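PDB 3LMD: geranylgeranyl pyrophosphate synthase from Corynebacterium glutamicum, which probably catalyses magnesium-dependent condensation of isoprenyl diphosphates into longer prenyl chains, as in other trans-isoprenyl diphosphate synthases of the FPP/GGPP synthase family. Local coordinates for residues A[85-89]-A[90-94]; A[208-211]-A[212-215]. All coordinates share one frame; numbering follows the deposited sequence.

Contact 1 (A[85-89]-A[90-94])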
loop_
_atom_site.group_PDB
_atom_site.type_symbol
_atom_site.label_atom_id
_atom_site.label_comp_id
_atom_site.label_asym_id
_atom_site.label_seq_id
_atom_site.Cartn_x
_atom_site.Cartn_y
_atom_site.Cartn_z
ATOM N N ALA A 85 11.053 17.134 17.509
ATOM C CA ALA A 85 9.725 17.577 17.887
ATOM C C ALA A 85 9.324 17.028 19.248
ATOM O O ALA A 85 8.631 17.703 20.002
ATOM C CB ALA A 85 8.660 17.135 16.829
ATOM N N SER A 86 9.708 15.788 19.548
ATOM C CA SER A 86 9.318 15.185 20.827
ATOM C C SER A 86 9.962 15.924 22.008
ATOM O O SER A 86 9.479 15.849 23.120
ATOM C CB SER A 86 9.665 13.687 20.891
ATOM O OG SER A 86 11.045 13.490 21.189
ATOM N N GLU A 87 11.026 16.661 21.757
ATOM C CA GLU A 87 11.708 17.389 22.847
ATOM C C GLU A 87 10.792 18.433 23.467
ATOM O O GLU A 87 11.086 18.943 24.551
ATOM C CB GLU A 87 13.006 18.037 22.353
ATOM C CG GLU A 87 14.093 17.017 22.055
ATOM C CD GLU A 87 14.705 16.414 23.349
ATOM O OE1 GLU A 87 14.351 16.865 24.451
ATOM O OE2 GLU A 87 15.562 15.523 23.259
ATOM N N PHE A 88 9.665 18.725 22.809
ATOM C CA PHE A 88 8.736 19.723 23.322
ATOM C C PHE A 88 7.644 19.146 24.209
ATOM O O PHE A 88 6.810 19.887 24.702
ATOM C CB PHE A 88 8.111 20.574 22.187
ATOM C CG PHE A 88 9.094 21.478 21.506
ATOM C CD1 PHE A 88 9.377 22.738 22.018
ATOM C CD2 PHE A 88 9.781 21.045 20.371
ATOM C CE1 PHE A 88 10.315 23.568 21.386
ATOM C CE2 PHE A 88 10.693 21.832 19.731
ATOM C CZ PHE A 88 10.987 23.125 20.242
ATOM N N GLY A 89 7.629 17.836 24.419
ATOM C CA GLY A 89 6.551 17.249 25.235
ATOM C C GLY A 89 7.110 16.797 26.585
ATOM O O GLY A 89 8.295 16.950 26.844
ATOM N N GLU A 90 6.268 16.205 27.424
ATOM C CA GLU A 90 6.704 15.707 28.732
ATOM C C GLU A 90 7.446 14.373 28.659
ATOM O O GLU A 90 8.143 14.000 29.597
ATOM C CB GLU A 90 5.502 15.553 29.678
ATOM C CG GLU A 90 4.530 16.719 29.669
ATOM C CD GLU A 90 3.371 16.513 30.644
ATOM O OE1 GLU A 90 3.603 15.939 31.731
ATOM O OE2 GLU A 90 2.231 16.927 30.327
ATOM N N LYS A 91 7.282 13.627 27.570
ATOM C CA LYS A 91 8.001 12.373 27.443
ATOM C C LYS A 91 8.787 12.299 26.134
ATOM O O LYS A 91 8.444 11.508 25.257
ATOM C CB LYS A 91 7.025 11.201 27.525
ATOM C CG LYS A 91 6.006 11.347 28.671
ATOM C CD LYS A 91 5.194 10.083 28.900
ATOM C CE LYS A 91 4.590 10.082 30.305
ATOM N NZ LYS A 91 3.675 8.928 30.532
ATOM N N PRO A 92 9.841 13.110 26.017
ATOM C CA PRO A 92 10.714 13.181 24.839
ATOM C C PRO A 92 11.401 11.875 24.588
ATOM O O PRO A 92 11.836 11.200 25.536
ATOM C CB PRO A 92 11.777 14.219 25.216
ATOM C CG PRO A 92 11.297 14.890 26.464
ATOM C CD PRO A 92 10.247 14.032 27.100
ATOM N N LEU A 93 11.512 11.503 23.315
ATOM C CA LEU A 93 12.322 10.354 22.964
ATOM C C LEU A 93 11.860 9.048 23.610
ATOM O O LEU A 93 12.629 8.112 23.750
ATOM C CB LEU A 93 13.799 10.629 23.277
ATOM C CG LEU A 93 14.296 11.983 22.765
ATOM C CD1 LEU A 93 15.730 12.248 23.263
ATOM C CD2 LEU A 93 14.226 12.042 21.205
ATOM N N SER A 94 10.593 8.976 23.990
ATOM C CA SER A 94 10.086 7.797 24.680
ATOM C C SER A 94 9.872 6.666 23.676
ATOM O O SER A 94 10.085 6.852 22.471
ATOM C CB SER A 94 8.779 8.142 25.357
ATOM O OG SER A 94 7.842 8.569 24.376
#
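Ser86 and Leu93 meet because chi1 of Ser86 is 80°, which holds OG near both the backbone N and C and turns it to the loop that follows. Glu87 comes in by a different route. Its CB points away from residues 90-94, but the chain bends at chi2 (-73°) and brings the carboxylate back toward Pro92 and Leu93. The hydroxyl of Ser86 accepts a hydrogen bond from Leu93 N, with OG and N 2.9 Å apart and an N-H...O angle of 149°. The same hydroxyl is also hydrogen-bonded to Leu83 O, one turn earlier in helix 77-86. The two carboxylate oxygens of Glu87 are split between neighbours. OE1 lies 3.8 Å from Pro92 CB, and OE2 lies 3.3 Å from Leu93 CD1. The Glu87 chain runs roughly perpendicular to the proline side chain. Pro92 CA also makes a C-H...O contact of 3.4 Å with Ser86 O. That carbonyl also accepts Gly89 N, closing a type I turn from Ser86 to Gly89. A type II turn from Lys91 to Ser94 follows, and Ser94 is the N-cap of helix 95-118. The contact is the two-turn connection between helix 77-86 and helix 95-118. One hydroxyl ties the end of helix 77-86 to the loop, while the carboxylate rests on aliphatic groups and its OE2 also makes a long, weak ion pair with Arg39 of helix 34-55.

Contact 2 (A[208-211]-A[212-215])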
loop_
_atom_site.group_PDB
_atom_site.type_symbol
_atom_site.label_atom_id
_atom_site.label_comp_id
_atom_site.label_asym_id
_atom_site.label_seq_id
_atom_site.Cartn_x
_atom_site.Cartn_y
_atom_site.Cartn_z
ATOM N N GLY A 208 6.743 15.841 12.521
ATOM C CA GLY A 208 6.652 16.848 13.629
ATOM C C GLY A 208 5.406 16.583 14.474
ATOM O O GLY A 208 5.452 16.563 15.705
ATOM N N TYR A 209 4.292 16.343 13.804
ATOM C CA TYR A 209 3.019 16.099 14.482
ATOM C C TYR A 209 3.134 14.883 15.425
ATOM O O TYR A 209 2.804 14.957 16.616
ATOM C CB TYR A 209 1.896 15.858 13.437
ATOM C CG TYR A 209 0.572 15.511 14.108
ATOM C CD1 TYR A 209 -0.291 16.515 14.567
ATOM C CD2 TYR A 209 0.202 14.175 14.317
ATOM C CE1 TYR A 209 -1.524 16.194 15.219
ATOM C CE2 TYR A 209 -1.031 13.837 14.983
ATOM C CZ TYR A 209 -1.867 14.858 15.421
ATOM O OH TYR A 209 -3.049 14.548 16.055
ATOM N N LEU A 210 3.635 13.768 14.890
ATOM C CA LEU A 210 3.658 12.508 15.612
ATOM C C LEU A 210 4.699 12.521 16.731
ATOM O O LEU A 210 4.426 12.019 17.816
ATOM C CB LEU A 210 3.931 11.357 14.634
ATOM C CG LEU A 210 2.711 11.015 13.734
ATOM C CD1 LEU A 210 3.176 9.903 12.730
ATOM C CD2 LEU A 210 1.467 10.587 14.532
ATOM N N GLY A 211 5.884 13.057 16.456
ATOM C CA GLY A 211 6.932 13.155 17.471
ATOM C C GLY A 211 6.430 13.961 18.653
ATOM O O GLY A 211 6.571 13.533 19.795
ATOM N N ALA A 212 5.807 15.106 18.382
ATOM C CA ALA A 212 5.305 15.958 19.459
ATOM C C ALA A 212 4.107 15.314 20.168
ATOM O O ALA A 212 4.020 15.339 21.402
ATOM C CB ALA A 212 4.939 17.352 18.931
ATOM N N MET A 213 3.175 14.747 19.404
ATOM C CA MET A 213 1.974 14.186 20.007
ATOM C C MET A 213 2.295 13.009 20.933
ATOM O O MET A 213 1.750 12.922 22.048
ATOM C CB MET A 213 0.941 13.750 18.955
ATOM C CG MET A 213 -0.395 13.222 19.599
ATOM S SD MET A 213 -0.386 11.446 19.954
ATOM C CE MET A 213 -0.839 10.925 18.250
ATOM N N HIS A 214 3.126 12.082 20.464
ATOM C CA HIS A 214 3.510 10.929 21.291
ATOM C C HIS A 214 4.397 11.272 22.485
ATOM O O HIS A 214 4.523 10.465 23.400
ATOM C CB HIS A 214 4.110 9.782 20.471
ATOM C CG HIS A 214 3.083 9.038 19.679
ATOM N ND1 HIS A 214 2.160 8.205 20.269
ATOM C CD2 HIS A 214 2.743 9.110 18.369
ATOM C CE1 HIS A 214 1.335 7.734 19.347
ATOM N NE2 HIS A 214 1.668 8.271 18.182
ATOM N N ALA A 215 4.988 12.461 22.480
ATOM C CA ALA A 215 5.726 12.940 23.640
ATOM C C ALA A 215 4.814 13.675 24.628
ATOM O O ALA A 215 5.275 14.141 25.688
ATOM C CB ALA A 215 6.849 13.842 23.206
#
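Tyr209 and Met213 stand one turn apart on the last turns of helix 188-214, part of the all-helical fold of the isoprenyl diphosphate synthases. The backbone is that of a regular alpha-helix. Successive i to i+4 hydrogen bonds run from Ala212 N to Gly208 O, from Met213 N to Tyr209 O and from His214 N to Leu210 O. The Met213 N to Tyr209 O bond measures 2.8 Å. The next one, from Ala215 N to Gly211 O, is weak, with an N-H...O angle of 132°, and here the helix gives way to loop.

Met213 carries much of the side-chain contact. Its CB sits 3.2 Å from Tyr209 O, close beside the carbonyl that receives its own N-H. CG is anti to the backbone N (chi1 -177°). The chain then bends at both chi2 and chi3, which turns SD and CE back along the helix surface. CE ends among three side chains. It lies 4.4 Å from Tyr209 CE2, approaching that ring obliquely, and at the same distance from Leu210 CD2. It also sits over one face of the His214 imidazole, 3.6 Å above the ring plane and offset toward the rim.

The methyl thus meets a face of the His214 ring, and a backbone carbonyl meets its edge. His214 NE2 is hydrogen-bonded to Thr161 OG1, which should limit rotation of the ring. Tyr209 stacks on His164, so both aromatic groups reach helix 159-181. Ala212 packs on Ile222 and Leu225 of helix 219-246; its small CB lies 3.4 Å from Gly208 O. At the edge of the His214 ring, near its plane, CD2 comes within 3.4 Å of Leu210 O.

How the contacts relate
Contact 1 comes first along the chain, and contact 2 opens well after it has closed. Their centres are about 7 Å apart. Contact 1 joins helix 77-86 to the loop before helix 95-118; contact 2 is the C-terminal end of helix 188-214, and its His214 and Ala215 touch helix 95-118. A probable hydrogen bond, Lys91 N to Ala215 O at 2.8 Å, joins the loop to the residue after helix 188-214. Packing joins the helix ends: Ser86 CB lies 3.3 Å from Gly211 O, and Ala85 CB 3.4 Å from Gly208 O. Both glycines lack a side chain, consistent with this close approach. Both contacts lie on the same side of the chain's centre, away from the annotated metal-binding residues.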